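Local coordinates for protein time interval measuring enzyme TIME (Bombyx mori, PDB 2E47) that probably destroys superoxide radicals as a copper- and zinc-binding superoxide dismutase, and is known as a time-interval-measuring clock protein, at residues P44-H52 with G86-D94. Sequence-based numbering, arbitrary orientation.
Sequences PGEYGFHVH and GDLGNVVFD. With CU (copper (II) ion), chain E; ZN (zinc ion), chain F.
Gly45 and Phe93 form an antiparallel hydrogen-bonded pair, with Phe93 N 2.9 Å from Gly45 O. Tyr47 and Val91 form the next such pair, and Val91 N lies 2.8 Å from Tyr47 O. The N-to-C directions of the two short strands lie 146° apart, so the pair is antiparallel but clearly twisted. Past Gly48 the ladder becomes single bonds, from Phe49 N to Gly89 O and from Val51 N to Gly86 O. At Gly89 a side chain would run into the carbonyl O of Leu88, so the backbone there suits glycine.

On one face, the Tyr47 and Phe93 rings lie at nearly a right angle, with Tyr47 CD1 3.3 Å from Phe93 CD2. Tyr47 OH bonds to Pro43 O. Further along, Val91 CG1 sits 3.8 Å from Phe49 CG. The Phe49 ring is carried there with CG anti to the backbone N (chi1 -172°). Leu88 CD1 fits between Phe49 CD1 and Val51 CG2. Val121 and Ile153 continue this apolar layer.

On the other face, the Glu46 carboxylate stacks on the Asn90 amide, their planes 27° apart. An alanine in place of Asn90 would probably leave that carboxylate without its flat neighbour and open a gap beside the Tyr47-Gly48 peptide.

His50 ND1 and His52 NE2 bind copper, at 2.0 Å for His50 ND1. His50 NE2 is held by Asp128. Asp87 OD1 binds zinc, and its OD2 accepts a bond from Gly76 N. His67 and His124 complete the copper site; His67, which bridges the metals, joins His75 and His84 at zinc. The pair is an antiparallel ladder of the Greek-key beta barrel of Cu,Zn superoxide dismutase, bringing ligands of both metals together at one end.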
loop_
_atom_site.group_PDB
_atom_site.type_symbol
_atom_site.label_atom_id
_atom_site.label_comp_id
_atom_site.label_asym_id
_atom_site.label_seq_id
_atom_site.Cartn_x
_atom_site.Cartn_y
_atom_site.Cartn_z
ATOM N N PRO A 44 6.247 -15.650 -22.442
ATOM C CA PRO A 44 4.869 -15.623 -22.958
ATOM C C PRO A 44 4.092 -16.785 -22.267
ATOM O O PRO A 44 4.640 -17.855 -22.052
ATOM C CB PRO A 44 5.045 -15.921 -24.459
ATOM C CG PRO A 44 6.447 -16.688 -24.517
ATOM C CD PRO A 44 7.248 -15.939 -23.496
ATOM N N GLY A 45 2.861 -16.544 -21.872
ATOM C CA GLY A 45 2.095 -17.510 -21.089
ATOM C C GLY A 45 1.046 -16.805 -20.256
ATOM O O GLY A 45 0.748 -15.666 -20.503
ATOM N N GLU A 46 0.437 -17.508 -19.305
ATOM C CA GLU A 46 -0.601 -16.932 -18.433
ATOM C C GLU A 46 -0.272 -17.216 -16.992
ATOM O O GLU A 46 0.298 -18.275 -16.672
ATOM C CB GLU A 46 -2.017 -17.457 -18.777
ATOM C CG GLU A 46 -2.295 -18.900 -18.598
ATOM C CD GLU A 46 -3.782 -19.318 -18.967
ATOM O OE1 GLU A 46 -4.143 -20.525 -18.751
ATOM O OE2 GLU A 46 -4.567 -18.448 -19.418
ATOM N N TYR A 47 -0.628 -16.280 -16.108
ATOM C CA TYR A 47 -0.132 -16.337 -14.727
ATOM C C TYR A 47 -1.214 -15.796 -13.822
ATOM O O TYR A 47 -1.800 -14.735 -14.134
ATOM C CB TYR A 47 1.115 -15.459 -14.602
ATOM C CG TYR A 47 2.256 -15.896 -15.567
ATOM C CD1 TYR A 47 2.333 -15.376 -16.867
ATOM C CD2 TYR A 47 3.204 -16.782 -15.175
ATOM C CE1 TYR A 47 3.324 -15.738 -17.780
ATOM C CE2 TYR A 47 4.236 -17.150 -16.090
ATOM C CZ TYR A 47 4.263 -16.623 -17.379
ATOM O OH TYR A 47 5.268 -16.979 -18.269
ATOM N N GLY A 48 -1.445 -16.492 -12.706
ATOM C CA GLY A 48 -2.429 -16.076 -11.714
ATOM C C GLY A 48 -2.192 -14.686 -11.233
ATOM O O GLY A 48 -1.050 -14.291 -10.980
ATOM N N PHE A 49 -3.260 -13.904 -11.135
ATOM C CA PHE A 49 -3.120 -12.555 -10.644
ATOM C C PHE A 49 -4.307 -12.289 -9.728
ATOM O O PHE A 49 -5.430 -12.356 -10.166
ATOM C CB PHE A 49 -3.197 -11.660 -11.841
ATOM C CG PHE A 49 -2.893 -10.234 -11.547
ATOM C CD1 PHE A 49 -3.842 -9.260 -11.782
ATOM C CD2 PHE A 49 -1.657 -9.876 -11.126
ATOM C CE1 PHE A 49 -3.551 -7.947 -11.531
ATOM C CE2 PHE A 49 -1.348 -8.590 -10.874
ATOM C CZ PHE A 49 -2.311 -7.614 -11.062
ATOM N N HIS A 50 -4.077 -12.040 -8.437
ATOM C CA HIS A 50 -5.199 -11.943 -7.486
ATOM C C HIS A 50 -5.016 -10.807 -6.494
ATOM O O HIS A 50 -3.891 -10.435 -6.258
ATOM C CB HIS A 50 -5.305 -13.212 -6.662
ATOM C CG HIS A 50 -5.059 -14.468 -7.440
ATOM N ND1 HIS A 50 -4.123 -15.406 -7.045
ATOM C CD2 HIS A 50 -5.636 -14.944 -8.583
ATOM C CE1 HIS A 50 -4.134 -16.401 -7.919
ATOM N NE2 HIS A 50 -5.048 -16.156 -8.855
ATOM N N VAL A 51 -6.097 -10.345 -5.853
ATOM C CA VAL A 51 -6.012 -9.460 -4.694
ATOM C C VAL A 51 -5.996 -10.361 -3.478
ATOM O O VAL A 51 -6.971 -11.181 -3.239
ATOM C CB VAL A 51 -7.210 -8.513 -4.637
ATOM C CG1 VAL A 51 -7.165 -7.629 -3.379
ATOM C CG2 VAL A 51 -7.261 -7.617 -5.951
ATOM N N HIS A 52 -4.925 -10.266 -2.703
ATOM C CA HIS A 52 -4.826 -11.076 -1.509
ATOM C C HIS A 52 -5.309 -10.209 -0.314
ATOM O O HIS A 52 -5.448 -8.983 -0.400
ATOM C CB HIS A 52 -3.398 -11.640 -1.359
ATOM C CG HIS A 52 -3.084 -12.792 -2.280
ATOM N ND1 HIS A 52 -2.396 -13.905 -1.862
ATOM C CD2 HIS A 52 -3.329 -12.994 -3.593
ATOM C CE1 HIS A 52 -2.222 -14.730 -2.875
ATOM N NE2 HIS A 52 -2.800 -14.211 -3.942
ATOM N N GLY A 86 -11.236 -11.413 -4.795
ATOM C CA GLY A 86 -9.908 -11.200 -5.327
ATOM C C GLY A 86 -9.470 -11.990 -6.555
ATOM O O GLY A 86 -8.322 -11.870 -6.967
ATOM N N ASP A 87 -10.342 -12.824 -7.116
ATOM C CA ASP A 87 -9.981 -13.702 -8.218
ATOM C C ASP A 87 -10.063 -12.875 -9.473
ATOM O O ASP A 87 -11.120 -12.841 -10.087
ATOM C CB ASP A 87 -11.007 -14.846 -8.326
ATOM C CG ASP A 87 -10.863 -15.880 -7.186
ATOM O OD1 ASP A 87 -9.891 -15.803 -6.451
ATOM O OD2 ASP A 87 -11.710 -16.764 -7.031
ATOM N N LEU A 88 -9.005 -12.196 -9.869
ATOM C CA LEU A 88 -9.056 -11.392 -11.118
ATOM C C LEU A 88 -8.717 -12.256 -12.288
ATOM O O LEU A 88 -8.840 -11.794 -13.410
ATOM C CB LEU A 88 -8.103 -10.180 -11.109
ATOM C CG LEU A 88 -8.356 -9.172 -9.973
ATOM C CD1 LEU A 88 -7.130 -8.265 -9.720
ATOM C CD2 LEU A 88 -9.616 -8.331 -10.217
ATOM N N GLY A 89 -8.255 -13.484 -12.077
ATOM C CA GLY A 89 -7.961 -14.330 -13.222
ATOM C C GLY A 89 -6.459 -14.498 -13.504
ATOM O O GLY A 89 -5.688 -14.609 -12.558
ATOM N N ASN A 90 -6.089 -14.595 -14.773
ATOM C CA ASN A 90 -4.695 -14.741 -15.206
ATOM C C ASN A 90 -4.374 -13.545 -16.030
ATOM O O ASN A 90 -5.287 -13.027 -16.707
ATOM C CB ASN A 90 -4.552 -15.968 -16.144
ATOM C CG ASN A 90 -4.648 -17.304 -15.392
ATOM O OD1 ASN A 90 -5.490 -18.159 -15.697
ATOM N ND2 ASN A 90 -3.773 -17.500 -14.460
ATOM N N VAL A 91 -3.108 -13.120 -16.034
ATOM C CA VAL A 91 -2.650 -12.104 -16.980
ATOM C C VAL A 91 -1.785 -12.778 -18.030
ATOM O O VAL A 91 -1.080 -13.714 -17.723
ATOM C CB VAL A 91 -1.856 -10.916 -16.314
ATOM C CG1 VAL A 91 -2.749 -10.196 -15.357
ATOM C CG2 VAL A 91 -0.675 -11.376 -15.559
ATOM N N VAL A 92 -1.835 -12.278 -19.263
ATOM C CA VAL A 92 -1.111 -12.897 -20.353
ATOM C C VAL A 92 0.116 -12.117 -20.776
ATOM O O VAL A 92 0.009 -10.913 -20.992
ATOM C CB VAL A 92 -2.028 -13.001 -21.557
ATOM C CG1 VAL A 92 -1.225 -13.563 -22.752
ATOM C CG2 VAL A 92 -3.335 -13.860 -21.169
ATOM N N PHE A 93 1.267 -12.789 -20.869
ATOM C CA PHE A 93 2.506 -12.180 -21.360
ATOM C C PHE A 93 2.727 -12.511 -22.830
ATOM O O PHE A 93 2.378 -13.602 -23.270
ATOM C CB PHE A 93 3.711 -12.642 -20.525
ATOM C CG PHE A 93 3.770 -11.973 -19.206
ATOM C CD1 PHE A 93 4.646 -10.924 -18.992
ATOM C CD2 PHE A 93 2.872 -12.350 -18.177
ATOM C CE1 PHE A 93 4.659 -10.267 -17.803
ATOM C CE2 PHE A 93 2.916 -11.731 -16.944
ATOM C CZ PHE A 93 3.821 -10.682 -16.755
ATOM N N ASP A 94 3.293 -11.548 -23.587
ATOM C CA ASP A 94 3.551 -11.781 -25.004
ATOM C C ASP A 94 4.960 -12.272 -25.173
ATOM O O ASP A 94 5.705 -12.402 -24.198
ATOM C CB ASP A 94 3.269 -10.536 -25.888
ATOM C CG ASP A 94 4.192 -9.371 -25.588
ATOM O OD1 ASP A 94 3.798 -8.230 -25.826
ATOM O OD2 ASP A 94 5.285 -9.584 -25.029
HETATM CU CU CU E . -3.189 -15.738 -5.265
HETATM ZN ZN ZN F . -9.156 -17.278 -5.181
#